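Local atomic coordinates of glucoamylase (Thermoanaerobacterium thermosaccharolyticum, PDB entry 1LF6), a protein that hydrolyses starch-type alpha-glucans from their non-reducing ends, releasing beta-D-glucose, as a bacterial glucoamylase of glycoside hydrolase family 15. Residues 312-317 with 361-366; 338-343 with 382-387; 177-182 with 232-237; 168-173 with 199-204. All blocks are in the same frame, centred on the assembly; numbering follows the deposited sequence.

Contact 1 of 4, residues 312-317 with 361-366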
loop_
_atom_site.group_PDB
_atom_site.type_symbol
_atom_site.label_atom_id
_atom_site.label_comp_id
_atom_site.label_asym_id
_atom_site.label_seq_id
_atom_site.Cartn_x
_atom_site.Cartn_y
_atom_site.Cartn_z
ATOM N N THR A 312 13.528 10.204 0.282
ATOM C CA THR A 312 14.315 11.110 1.108
ATOM C C THR A 312 14.748 10.345 2.359
ATOM O O THR A 312 15.921 10.343 2.726
ATOM C CB THR A 312 13.497 12.351 1.500
ATOM O OG1 THR A 312 12.980 12.967 0.316
ATOM C CG2 THR A 312 14.373 13.361 2.243
ATOM N N ASN A 313 13.790 9.692 3.012
ATOM C CA ASN A 313 14.087 8.884 4.192
ATOM C C ASN A 313 14.181 7.453 3.686
ATOM O O ASN A 313 13.202 6.701 3.725
ATOM C CB ASN A 313 12.965 9.002 5.230
ATOM C CG ASN A 313 13.133 10.208 6.137
ATOM O OD1 ASN A 313 13.960 10.203 7.050
ATOM N ND2 ASN A 313 12.354 11.249 5.885
ATOM N N LYS A 314 15.358 7.086 3.186
ATOM C CA LYS A 314 15.571 5.750 2.643
ATOM C C LYS A 314 15.373 4.658 3.685
ATOM O O LYS A 314 15.749 4.810 4.844
ATOM C CB LYS A 314 16.971 5.651 2.030
ATOM C CG LYS A 314 17.201 6.604 0.860
ATOM C CD LYS A 314 18.588 6.433 0.270
ATOM C CE LYS A 314 18.820 7.400 -0.880
ATOM N NZ LYS A 314 20.204 7.292 -1.417
ATOM N N GLY A 315 14.782 3.548 3.259
ATOM C CA GLY A 315 14.530 2.454 4.175
ATOM C C GLY A 315 13.116 2.532 4.715
ATOM O O GLY A 315 12.600 1.566 5.276
ATOM N N ALA A 316 12.486 3.691 4.547
ATOM C CA ALA A 316 11.118 3.889 5.015
ATOM C C ALA A 316 10.103 3.320 4.021
ATOM O O ALA A 316 9.689 4.003 3.092
ATOM C CB ALA A 316 10.856 5.367 5.226
ATOM N N TYR A 317 9.709 2.066 4.213
ATOM C CA TYR A 317 8.733 1.436 3.330
ATOM C C TYR A 317 7.356 1.518 3.975
ATOM O O TYR A 317 7.182 1.127 5.130
ATOM C CB TYR A 317 9.120 -0.023 3.075
ATOM C CG TYR A 317 10.289 -0.156 2.128
ATOM C CD1 TYR A 317 10.093 -0.135 0.750
ATOM C CD2 TYR A 317 11.599 -0.225 2.608
ATOM C CE1 TYR A 317 11.169 -0.175 -0.133
ATOM C CE2 TYR A 317 12.688 -0.262 1.732
ATOM C CZ TYR A 317 12.463 -0.234 0.367
ATOM O OH TYR A 317 13.534 -0.239 -0.504
ATOM N N ALA A 361 16.817 -4.471 1.703
ATOM C CA ALA A 361 16.524 -5.004 3.028
ATOM C C ALA A 361 17.409 -4.318 4.072
ATOM O O ALA A 361 16.940 -3.952 5.152
ATOM C CB ALA A 361 16.753 -6.502 3.050
ATOM N N ASN A 362 18.689 -4.137 3.746
ATOM C CA ASN A 362 19.617 -3.484 4.668
ATOM C C ASN A 362 19.256 -2.032 4.926
ATOM O O ASN A 362 19.411 -1.535 6.042
ATOM C CB ASN A 362 21.053 -3.561 4.142
ATOM C CG ASN A 362 21.781 -4.786 4.644
ATOM O OD1 ASN A 362 21.884 -5.003 5.852
ATOM N ND2 ASN A 362 22.294 -5.594 3.723
ATOM N N ARG A 363 18.782 -1.345 3.894
ATOM C CA ARG A 363 18.394 0.042 4.056
ATOM C C ARG A 363 17.197 0.108 5.003
ATOM O O ARG A 363 17.102 1.011 5.834
ATOM C CB ARG A 363 18.028 0.642 2.703
ATOM C CG ARG A 363 18.486 2.078 2.529
ATOM C CD ARG A 363 18.237 2.540 1.105
ATOM N NE ARG A 363 18.763 1.575 0.148
ATOM C CZ ARG A 363 18.021 0.899 -0.724
ATOM N NH1 ARG A 363 16.709 1.080 -0.770
ATOM N NH2 ARG A 363 18.597 0.034 -1.549
ATOM N N SER A 364 16.282 -0.852 4.882
ATOM C CA SER A 364 15.117 -0.853 5.757
ATOM C C SER A 364 15.564 -1.155 7.187
ATOM O O SER A 364 15.018 -0.600 8.141
ATOM C CB SER A 364 14.075 -1.876 5.281
ATOM O OG SER A 364 14.423 -3.198 5.643
ATOM N N LEU A 365 16.565 -2.020 7.341
ATOM C CA LEU A 365 17.066 -2.343 8.674
ATOM C C LEU A 365 17.737 -1.115 9.275
ATOM O O LEU A 365 17.534 -0.798 10.453
ATOM C CB LEU A 365 18.064 -3.504 8.629
ATOM C CG LEU A 365 18.622 -3.972 9.978
ATOM C CD1 LEU A 365 17.481 -4.393 10.892
ATOM C CD2 LEU A 365 19.590 -5.136 9.767
ATOM N N ASP A 366 18.534 -0.423 8.468
ATOM C CA ASP A 366 19.216 0.778 8.937
ATOM C C ASP A 366 18.224 1.877 9.305
ATOM O O ASP A 366 18.510 2.722 10.152
ATOM C CB ASP A 366 20.197 1.268 7.873
ATOM C CG ASP A 366 21.479 0.465 7.867
ATOM O OD1 ASP A 366 21.992 0.165 6.771
ATOM O OD2 ASP A 366 21.974 0.139 8.968
HETATM O O HOH W 1 18.225 3.320 5.402
#
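Arg-363 bends at its third side-chain torsion (chi3 -50°), which swings the guanidinium toward the hydroxyl end of Tyr-317, while its CG and CD pass obliquely across Lys-314 CB. Lys-314 has CG opposite its own carbonyl carbon (chi1 -62°) and then runs fully extended, carrying the ammonium away to the ring of Tyr-46, a cation-pi partner. The base of the lysine thus meets the middle of the arginine chain, with Lys-314 CB 3.5 Å from Arg-363 CD. Arg-363 NH1 finds its salt-bridge partner in Glu-309; OE2 of that same carboxylate also accepts the backbone N-H of Gly-315, and so links the loop to the helix.

The backbones themselves come very close. Gly-315, the third residue of the type II turn from Asn-313 to Ala-316, has no side chain to hold the helix off, and its CA stands 3.7 Å from the CA of Ser-364. Two CA-H...O contacts run in opposite senses here: Gly-315 CA to Arg-363 O at 3.4 Å, and Ser-364 CA to Gly-315 O at 3.5 Å. A water donates to both Lys-314 O (2.9 Å) and Arg-363 O (2.6 Å), giving the helix carbonyl a polar partner on the loop side. Ser-364 CB also packs 4.0 Å from Tyr-317 CD2.

Tyr-317 continues onto Leu-345 and Phe-352 of helix 342-355, and Ser-364 touches that helix and Leu-404 of helix 395-407, so the turn is pressed against helix 358-375 within the (alpha/alpha) barrel.

Contact 2 of 4, residues 338-343 with 382-387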
loop_
_atom_site.group_PDB
_atom_site.type_symbol
_atom_site.label_atom_id
_atom_site.label_comp_id
_atom_site.label_asym_id
_atom_site.label_seq_id
_atom_site.Cartn_x
_atom_site.Cartn_y
_atom_site.Cartn_z
ATOM N N HIS A 338 0.182 5.140 5.109
ATOM C CA HIS A 338 1.398 5.794 4.631
ATOM C C HIS A 338 2.381 5.939 5.783
ATOM O O HIS A 338 3.209 6.849 5.799
ATOM C CB HIS A 338 1.087 7.169 4.037
ATOM C CG HIS A 338 0.209 7.114 2.827
ATOM N ND1 HIS A 338 -1.140 6.836 2.896
ATOM C CD2 HIS A 338 0.493 7.271 1.513
ATOM C CE1 HIS A 338 -1.650 6.825 1.677
ATOM N NE2 HIS A 338 -0.680 7.086 0.819
ATOM N N LEU A 339 2.275 5.032 6.747
ATOM C CA LEU A 339 3.153 5.030 7.902
ATOM C C LEU A 339 4.073 3.826 7.796
ATOM O O LEU A 339 3.856 2.945 6.963
ATOM C CB LEU A 339 2.331 4.957 9.194
ATOM C CG LEU A 339 1.439 6.173 9.452
ATOM C CD1 LEU A 339 0.490 5.901 10.613
ATOM C CD2 LEU A 339 2.318 7.380 9.740
ATOM N N VAL A 340 5.100 3.796 8.636
ATOM C CA VAL A 340 6.058 2.701 8.629
ATOM C C VAL A 340 5.849 1.820 9.847
ATOM O O VAL A 340 5.921 2.290 10.983
ATOM C CB VAL A 340 7.526 3.230 8.650
ATOM C CG1 VAL A 340 8.507 2.058 8.569
ATOM C CG2 VAL A 340 7.758 4.193 7.493
ATOM N N TRP A 341 5.568 0.548 9.602
ATOM C CA TRP A 341 5.383 -0.432 10.671
ATOM C C TRP A 341 6.553 -1.399 10.614
ATOM O O TRP A 341 6.881 -1.940 9.556
ATOM C CB TRP A 341 4.098 -1.237 10.474
ATOM C CG TRP A 341 2.844 -0.606 11.002
ATOM C CD1 TRP A 341 2.279 -0.800 12.236
ATOM C CD2 TRP A 341 1.948 0.246 10.280
ATOM N NE1 TRP A 341 1.080 -0.131 12.318
ATOM C CE2 TRP A 341 0.851 0.520 11.134
ATOM C CE3 TRP A 341 1.960 0.802 8.989
ATOM C CZ2 TRP A 341 -0.225 1.327 10.738
ATOM C CZ3 TRP A 341 0.891 1.603 8.596
ATOM C CH2 TRP A 341 -0.190 1.857 9.471
ATOM N N SER A 342 7.178 -1.608 11.761
ATOM C CA SER A 342 8.294 -2.522 11.869
ATOM C C SER A 342 7.908 -3.901 11.320
ATOM O O SER A 342 8.702 -4.552 10.625
ATOM C CB SER A 342 8.705 -2.632 13.338
ATOM O OG SER A 342 9.595 -3.706 13.551
ATOM N N ARG A 343 6.685 -4.333 11.629
ATOM C CA ARG A 343 6.192 -5.635 11.187
ATOM C C ARG A 343 6.145 -5.709 9.664
ATOM O O ARG A 343 6.782 -6.573 9.060
ATOM C CB ARG A 343 4.799 -5.903 11.791
ATOM C CG ARG A 343 4.098 -7.160 11.266
ATOM C CD ARG A 343 2.743 -7.379 11.945
ATOM N NE ARG A 343 2.006 -6.123 12.105
ATOM C CZ ARG A 343 1.911 -5.451 13.246
ATOM N NH1 ARG A 343 2.493 -5.911 14.345
ATOM N NH2 ARG A 343 1.246 -4.308 13.282
ATOM N N THR A 382 5.654 4.733 12.808
ATOM C CA THR A 382 6.277 6.044 12.695
ATOM C C THR A 382 6.004 6.658 11.334
ATOM O O THR A 382 5.649 5.956 10.385
ATOM C CB THR A 382 7.806 5.948 12.824
ATOM O OG1 THR A 382 8.297 5.062 11.812
ATOM C CG2 THR A 382 8.217 5.426 14.189
ATOM N N TRP A 383 6.176 7.974 11.246
ATOM C CA TRP A 383 6.023 8.659 9.973
ATOM C C TRP A 383 7.291 8.255 9.235
ATOM O O TRP A 383 8.236 7.760 9.854
ATOM C CB TRP A 383 6.026 10.174 10.159
ATOM C CG TRP A 383 4.929 10.684 11.011
ATOM C CD1 TRP A 383 4.927 10.785 12.371
ATOM C CD2 TRP A 383 3.667 11.184 10.565
ATOM N NE1 TRP A 383 3.739 11.326 12.803
ATOM C CE2 TRP A 383 2.947 11.580 11.713
ATOM C CE3 TRP A 383 3.074 11.337 9.304
ATOM C CZ2 TRP A 383 1.658 12.124 11.641
ATOM C CZ3 TRP A 383 1.795 11.875 9.230
ATOM C CH2 TRP A 383 1.100 12.264 10.396
ATOM N N ILE A 384 7.327 8.463 7.928
ATOM C CA ILE A 384 8.516 8.098 7.172
ATOM C C ILE A 384 9.756 8.842 7.674
ATOM O O ILE A 384 10.879 8.376 7.494
ATOM C CB ILE A 384 8.317 8.354 5.664
ATOM C CG1 ILE A 384 7.820 9.781 5.423
ATOM C CG2 ILE A 384 7.315 7.350 5.110
ATOM C CD1 ILE A 384 7.587 10.098 3.953
ATOM N N SER A 385 9.543 9.988 8.319
ATOM C CA SER A 385 10.641 10.783 8.858
ATOM C C SER A 385 11.325 10.031 9.997
ATOM O O SER A 385 12.473 10.315 10.345
ATOM C CB SER A 385 10.116 12.115 9.398
ATOM O OG SER A 385 9.289 11.896 10.529
ATOM N N GLY A 386 10.604 9.076 10.579
ATOM C CA GLY A 386 11.140 8.306 11.682
ATOM C C GLY A 386 10.505 8.715 13.002
ATOM O O GLY A 386 10.711 8.063 14.026
ATOM N N LYS A 387 9.728 9.794 12.984
ATOM C CA LYS A 387 9.066 10.269 14.195
ATOM C C LYS A 387 7.924 9.339 14.590
ATOM O O LYS A 387 7.164 8.876 13.740
ATOM C CB LYS A 387 8.517 11.688 13.992
ATOM C CG LYS A 387 7.726 12.206 15.189
ATOM C CD LYS A 387 7.435 13.698 15.086
ATOM C CE LYS A 387 6.514 14.025 13.925
ATOM N NZ LYS A 387 6.224 15.486 13.853
HETATM O O HOH W 2 4.920 8.987 7.142
HETATM O O HOH W 3 8.454 2.083 12.301
#
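A lone antiparallel bridge, the hydrogen-bonded pair Val-340 and Thr-382, joins two loops of the (alpha/alpha) barrel, one leading into helix 342-355 and the other connecting helices 358-375 and 395-407. Val-340 N donates almost straight to Thr-382 O (2.8 Å, 173° at the hydrogen), nearly head-on to the carbonyl. The return bond, Thr-382 N to Val-340 O, is longer at 3.1 Å.

Val-340 O also receives a water that reaches Thr-382 OG1, and a second water joins His-338 O to Ile-384 N, extending the pairing past the bridge. Apolar groups flank it. Leu-339 CD2 rests over one face of the Trp-383 indole, displaced toward the rim and 4.1 Å from CE3. With Val-340 CG1 anti to the backbone N (chi1 -177°), CG2 falls beside that N and meets Ile-384 CG2 at 4.0 Å, the two side chains crossing at about a right angle.

Leu-339 lies about 8 Å, side chain to side chain, from Glu-438, the probable proton donor. Trp-341, at the N-cap of helix 342-355, hydrogen-bonds through NE1 to that carboxylate, so two backbone bonds gripping Val-340 one residue earlier probably help, as second-shell support, to position the indole beside Glu-438.

Contact 3 of 4, residues 177-182 with 232-237; sequences EMLMAK and EGAEID
A water donates to Leu-179 O at 2.6 Å and, more loosely, to Glu-232 OE2 at 3.2 Å, bridging a strand backbone to a buried carboxyl group. The other carboxyl oxygen, Glu-232 OE1, comes within 2.5 Å of Met-180 O. Glu-232 reaches that far because CG is turned opposite its carbonyl carbon (chi1 -60°) and the chain is extended beyond it, pointing straight across the gap between strands.

Strands 177-182 and 232-236 run antiparallel (168°) with their axes 8.6 Å apart at the closest approach, too far for backbone pairing. They belong to different sheets, packed face to face in the beta-sandwich domain, and their side chains fill the space between. Leu-179 and Glu-232 lie side by side, pointing in opposite senses: Leu-179 CB lies 3.4 Å from Glu-232 OE2, while Leu-179 CD2 reaches back to Gly-233 O at 3.7 Å. The same methyl is 4.4 Å from Ala-234 CB. Ala-181 CB borders the carboxyl group on the OE1 side, and Tyr-155 of strand 150-157 touches Glu-232 as well. The Met-180 side chain leaves the other way, toward helix 254-266.

Two oxygens as close as Glu-232 OE1 and Met-180 O would repel unless a proton lay between them. The acid is therefore probably neutral and protonated, a state that burial between the sheets and the nearby Met-180 carbonyl would favour by raising its pKa, while OE2 keeps the water as a partner.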
loop_
_atom_site.group_PDB
_atom_site.type_symbol
_atom_site.label_atom_id
_atom_site.label_comp_id
_atom_site.label_asym_id
_atom_site.label_seq_id
_atom_site.Cartn_x
_atom_site.Cartn_y
_atom_site.Cartn_z
ATOM N N GLU A 177 0.366 27.872 -21.640
ATOM C CA GLU A 177 -0.661 28.068 -20.628
ATOM C C GLU A 177 -0.699 26.896 -19.663
ATOM O O GLU A 177 -1.024 25.776 -20.049
ATOM C CB GLU A 177 -2.035 28.240 -21.275
ATOM C CG GLU A 177 -2.278 29.618 -21.862
ATOM C CD GLU A 177 -3.701 29.794 -22.353
ATOM O OE1 GLU A 177 -4.097 30.952 -22.589
ATOM O OE2 GLU A 177 -4.421 28.781 -22.506
ATOM N N MET A 178 -0.369 27.165 -18.406
ATOM C CA MET A 178 -0.356 26.129 -17.383
ATOM C C MET A 178 -1.296 26.458 -16.227
ATOM O O MET A 178 -1.320 27.588 -15.735
ATOM C CB MET A 178 1.065 25.951 -16.834
ATOM C CG MET A 178 2.101 25.508 -17.854
ATOM S SD MET A 178 3.758 25.424 -17.135
ATOM C CE MET A 178 4.739 25.003 -18.591
ATOM N N LEU A 179 -2.078 25.469 -15.807
ATOM C CA LEU A 179 -2.990 25.639 -14.680
ATOM C C LEU A 179 -2.152 25.360 -13.439
ATOM O O LEU A 179 -1.579 24.279 -13.298
ATOM C CB LEU A 179 -4.156 24.649 -14.768
ATOM C CG LEU A 179 -5.307 25.014 -15.712
ATOM C CD1 LEU A 179 -4.774 25.313 -17.099
ATOM C CD2 LEU A 179 -6.316 23.872 -15.758
ATOM N N MET A 180 -2.071 26.342 -12.549
ATOM C CA MET A 180 -1.274 26.207 -11.338
ATOM C C MET A 180 -2.111 25.973 -10.086
ATOM O O MET A 180 -3.272 26.377 -10.014
ATOM C CB MET A 180 -0.427 27.465 -11.132
ATOM C CG MET A 180 0.308 27.941 -12.375
ATOM S SD MET A 180 1.506 26.743 -12.978
ATOM C CE MET A 180 2.731 26.852 -11.672
ATOM N N ALA A 181 -1.500 25.327 -9.097
ATOM C CA ALA A 181 -2.150 25.051 -7.823
ATOM C C ALA A 181 -1.076 25.105 -6.749
ATOM O O ALA A 181 0.064 24.700 -6.983
ATOM C CB ALA A 181 -2.806 23.676 -7.844
ATOM N N LYS A 182 -1.428 25.614 -5.574
ATOM C CA LYS A 182 -0.450 25.700 -4.504
ATOM C C LYS A 182 -1.061 25.675 -3.114
ATOM O O LYS A 182 -2.253 25.925 -2.925
ATOM C CB LYS A 182 0.401 26.965 -4.674
ATOM C CG LYS A 182 -0.377 28.271 -4.586
ATOM C CD LYS A 182 -0.209 28.950 -3.231
ATOM C CE LYS A 182 1.199 29.500 -3.058
ATOM N NZ LYS A 182 1.373 30.188 -1.751
ATOM N N GLU A 232 -9.517 22.127 -11.386
ATOM C CA GLU A 232 -8.938 22.818 -12.522
ATOM C C GLU A 232 -9.316 22.078 -13.797
ATOM O O GLU A 232 -8.769 21.020 -14.100
ATOM C CB GLU A 232 -7.420 22.924 -12.338
ATOM C CG GLU A 232 -7.075 23.685 -11.064
ATOM C CD GLU A 232 -5.628 24.121 -10.970
ATOM O OE1 GLU A 232 -5.367 25.114 -10.254
ATOM O OE2 GLU A 232 -4.751 23.481 -11.597
ATOM N N GLY A 233 -10.289 22.634 -14.514
ATOM C CA GLY A 233 -10.769 22.025 -15.741
ATOM C C GLY A 233 -10.249 22.691 -16.999
ATOM O O GLY A 233 -9.857 23.859 -16.987
ATOM N N ALA A 234 -10.238 21.936 -18.091
ATOM C CA ALA A 234 -9.765 22.448 -19.366
ATOM C C ALA A 234 -10.326 21.608 -20.499
ATOM O O ALA A 234 -10.554 20.408 -20.343
ATOM C CB ALA A 234 -8.238 22.432 -19.408
ATOM N N GLU A 235 -10.565 22.250 -21.634
ATOM C CA GLU A 235 -11.078 21.554 -22.799
ATOM C C GLU A 235 -9.915 21.253 -23.736
ATOM O O GLU A 235 -8.996 22.060 -23.891
ATOM C CB GLU A 235 -12.134 22.403 -23.515
ATOM C CG GLU A 235 -12.578 21.848 -24.866
ATOM C CD GLU A 235 -13.839 22.519 -25.384
ATOM O OE1 GLU A 235 -13.965 23.752 -25.225
ATOM O OE2 GLU A 235 -14.700 21.814 -25.955
ATOM N N ILE A 236 -9.950 20.072 -24.338
ATOM C CA ILE A 236 -8.907 19.658 -25.261
ATOM C C ILE A 236 -9.396 19.934 -26.679
ATOM O O ILE A 236 -10.482 19.498 -27.061
ATOM C CB ILE A 236 -8.606 18.149 -25.108
ATOM C CG1 ILE A 236 -8.260 17.830 -23.649
ATOM C CG2 ILE A 236 -7.463 17.749 -26.031
ATOM C CD1 ILE A 236 -7.038 18.555 -23.124
ATOM N N ASP A 237 -8.601 20.668 -27.450
ATOM C CA ASP A 237 -8.969 20.993 -28.826
ATOM C C ASP A 237 -8.770 19.745 -29.686
ATOM O O ASP A 237 -7.675 19.505 -30.198
ATOM C CB ASP A 237 -8.087 22.127 -29.358
ATOM C CG ASP A 237 -8.614 22.718 -30.658
ATOM O OD1 ASP A 237 -9.141 21.953 -31.495
ATOM O OD2 ASP A 237 -8.490 23.945 -30.847
HETATM O O HOH W 4 -1.713 22.363 -11.480
#

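Contact 4 of 4, residues 168-173 with 199-204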
loop_
_atom_site.group_PDB
_atom_site.type_symbol
_atom_site.label_atom_id
_atom_site.label_comp_id
_atom_site.label_asym_id
_atom_site.label_seq_id
_atom_site.Cartn_x
_atom_site.Cartn_y
_atom_site.Cartn_z
ATOM N N GLY A 168 -5.871 27.978 -6.665
ATOM C CA GLY A 168 -5.676 27.717 -8.078
ATOM C C GLY A 168 -5.635 28.993 -8.898
ATOM O O GLY A 168 -6.325 29.964 -8.586
ATOM N N TYR A 169 -4.819 28.986 -9.947
ATOM C CA TYR A 169 -4.678 30.133 -10.833
ATOM C C TYR A 169 -4.034 29.715 -12.154
ATOM O O TYR A 169 -3.635 28.560 -12.321
ATOM C CB TYR A 169 -3.856 31.230 -10.152
ATOM C CG TYR A 169 -2.521 30.769 -9.617
ATOM C CD1 TYR A 169 -1.342 31.017 -10.319
ATOM C CD2 TYR A 169 -2.433 30.099 -8.398
ATOM C CE1 TYR A 169 -0.106 30.611 -9.817
ATOM C CE2 TYR A 169 -1.207 29.687 -7.888
ATOM C CZ TYR A 169 -0.051 29.948 -8.599
ATOM O OH TYR A 169 1.159 29.554 -8.082
ATOM N N VAL A 170 -3.940 30.654 -13.092
ATOM C CA VAL A 170 -3.362 30.358 -14.396
ATOM C C VAL A 170 -2.215 31.303 -14.742
ATOM O O VAL A 170 -2.259 32.497 -14.437
ATOM C CB VAL A 170 -4.436 30.452 -15.505
ATOM C CG1 VAL A 170 -3.885 29.923 -16.818
ATOM C CG2 VAL A 170 -5.679 29.680 -15.092
ATOM N N ILE A 171 -1.180 30.756 -15.369
ATOM C CA ILE A 171 -0.035 31.552 -15.779
ATOM C C ILE A 171 0.333 31.168 -17.202
ATOM O O ILE A 171 -0.348 30.366 -17.842
ATOM C CB ILE A 171 1.199 31.304 -14.890
ATOM C CG1 ILE A 171 1.645 29.846 -15.018
ATOM C CG2 ILE A 171 0.885 31.657 -13.447
ATOM C CD1 ILE A 171 2.992 29.558 -14.389
ATOM N N LYS A 172 1.417 31.754 -17.688
ATOM C CA LYS A 172 1.902 31.464 -19.021
ATOM C C LYS A 172 3.420 31.432 -18.928
ATOM O O LYS A 172 4.058 32.427 -18.577
ATOM C CB LYS A 172 1.438 32.543 -20.001
ATOM C CG LYS A 172 1.465 32.111 -21.457
ATOM C CD LYS A 172 0.871 33.182 -22.360
ATOM C CE LYS A 172 0.806 32.719 -23.807
ATOM N NZ LYS A 172 0.268 33.774 -24.715
ATOM N N ALA A 173 3.991 30.267 -19.205
ATOM C CA ALA A 173 5.434 30.094 -19.157
ATOM C C ALA A 173 5.919 29.850 -20.576
ATOM O O ALA A 173 5.589 28.833 -21.186
ATOM C CB ALA A 173 5.791 28.913 -18.259
ATOM N N TYR A 199 -9.860 27.074 -20.429
ATOM C CA TYR A 199 -9.631 26.642 -19.055
ATOM C C TYR A 199 -10.581 27.311 -18.069
ATOM O O TYR A 199 -11.233 28.304 -18.393
ATOM C CB TYR A 199 -8.184 26.939 -18.654
ATOM C CG TYR A 199 -7.784 28.390 -18.837
ATOM C CD1 TYR A 199 -8.289 29.387 -18.000
ATOM C CD2 TYR A 199 -6.922 28.768 -19.865
ATOM C CE1 TYR A 199 -7.945 30.726 -18.184
ATOM C CE2 TYR A 199 -6.571 30.101 -20.058
ATOM C CZ TYR A 199 -7.085 31.077 -19.218
ATOM O OH TYR A 199 -6.743 32.399 -19.415
ATOM N N SER A 200 -10.651 26.755 -16.863
ATOM C CA SER A 200 -11.508 27.294 -15.812
ATOM C C SER A 200 -11.226 26.626 -14.471
ATOM O O SER A 200 -11.186 25.398 -14.366
ATOM C CB SER A 200 -12.984 27.106 -16.172
ATOM O OG SER A 200 -13.821 27.690 -15.190
ATOM N N ILE A 201 -11.030 27.446 -13.447
ATOM C CA ILE A 201 -10.768 26.953 -12.104
ATOM C C ILE A 201 -11.987 27.294 -11.254
ATOM O O ILE A 201 -12.185 28.449 -10.869
ATOM C CB ILE A 201 -9.516 27.623 -11.514
ATOM C CG1 ILE A 201 -8.334 27.413 -12.466
ATOM C CG2 ILE A 201 -9.207 27.041 -10.139
ATOM C CD1 ILE A 201 -7.094 28.186 -12.097
ATOM N N GLY A 202 -12.813 26.288 -10.979
ATOM C CA GLY A 202 -14.015 26.517 -10.197
ATOM C C GLY A 202 -14.071 25.765 -8.879
ATOM O O GLY A 202 -13.183 24.980 -8.559
ATOM N N TYR A 203 -15.131 26.012 -8.118
ATOM C CA TYR A 203 -15.324 25.373 -6.824
ATOM C C TYR A 203 -16.118 24.082 -6.934
ATOM O O TYR A 203 -17.144 24.029 -7.614
ATOM C CB TYR A 203 -16.019 26.348 -5.875
ATOM C CG TYR A 203 -15.135 27.513 -5.513
ATOM C CD1 TYR A 203 -13.972 27.317 -4.770
ATOM C CD2 TYR A 203 -15.434 28.807 -5.942
ATOM C CE1 TYR A 203 -13.129 28.373 -4.464
ATOM C CE2 TYR A 203 -14.593 29.873 -5.639
ATOM C CZ TYR A 203 -13.442 29.648 -4.901
ATOM O OH TYR A 203 -12.592 30.686 -4.608
ATOM N N TYR A 204 -15.632 23.045 -6.257
ATOM C CA TYR A 204 -16.258 21.724 -6.276
ATOM C C TYR A 204 -17.751 21.748 -5.953
ATOM O O TYR A 204 -18.165 22.247 -4.906
ATOM C CB TYR A 204 -15.525 20.789 -5.303
ATOM C CG TYR A 204 -16.054 19.372 -5.283
ATOM C CD1 TYR A 204 -16.238 18.660 -6.467
ATOM C CD2 TYR A 204 -16.365 18.740 -4.080
ATOM C CE1 TYR A 204 -16.720 17.352 -6.456
ATOM C CE2 TYR A 204 -16.848 17.432 -4.055
ATOM C CZ TYR A 204 -17.023 16.745 -5.249
ATOM O OH TYR A 204 -17.501 15.455 -5.238
#
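The Tyr-199 ring takes Val-170 CG1 over the middle of one face: the methyl stands 4.2 Å from the ring centroid, 11° off the normal, a textbook CH-pi contact. Tyr-199 has its CG between the backbone N and the carbonyl carbon (chi1 55°), which folds the ring in beneath the valine. Both valine methyls are employed. CG1 is placed opposite the backbone N (chi1 -171°) and sits over the ring, while CG2 lies over the CD1 side, 3.9 Å from Tyr-199 CD1, and reaches Ile-201 CD1 at 3.6 Å.

Ile-201 CD1 also presses on another flat group, the peptide joining Gly-168 to Tyr-169. It stands almost directly above the peptide nitrogen, 3.2 Å from Tyr-169 N and 3.6 Å from Gly-168 C, which is tight packing against the face of the amide. Gly-168, bare of side chain, lets the isoleucine in this close; Ile-201 CG2 is 4.1 Å from Gly-168 CA. No hydrogen bond crosses the contact; it is van der Waals packing and CH-pi.

Strand 199-203 is an outermost strand of the seven-stranded sheet, paired with strand 230-236, whereas strand 168-173 belongs to the opposing sheet, between strands 176-183 and 225-228. Their axes approach to 7.6 Å, nearly antiparallel. Phe-17 touches both Val-170 and Tyr-199, and Ile-201 goes on to Ala-226 of strand 225-228, so the contact fills the sandwich interior near one border of the smaller sheet.

Overall arrangement
From the N terminus, contact 4 opens first at 168-173 and contact 3 at 177-182; contact 4 closes at 199-204, then contact 3 at 232-237. The two loops therefore cross, and each joins the same pair of sheets: strands 166-173 and 176-183 are neighbours in one, 198-203 and 230-236 in the other. Their centres are 6 Å apart. Further along, 312-317 and 338-343 open contacts 1 and 2, which close in the same order at 361-366 and 382-387, crossing again, and they touch where Asn-313 packs on Ile-384. This second pair ties loops and helices of the barrel, with centres 35 to 39 Å from those of the sandwich pair.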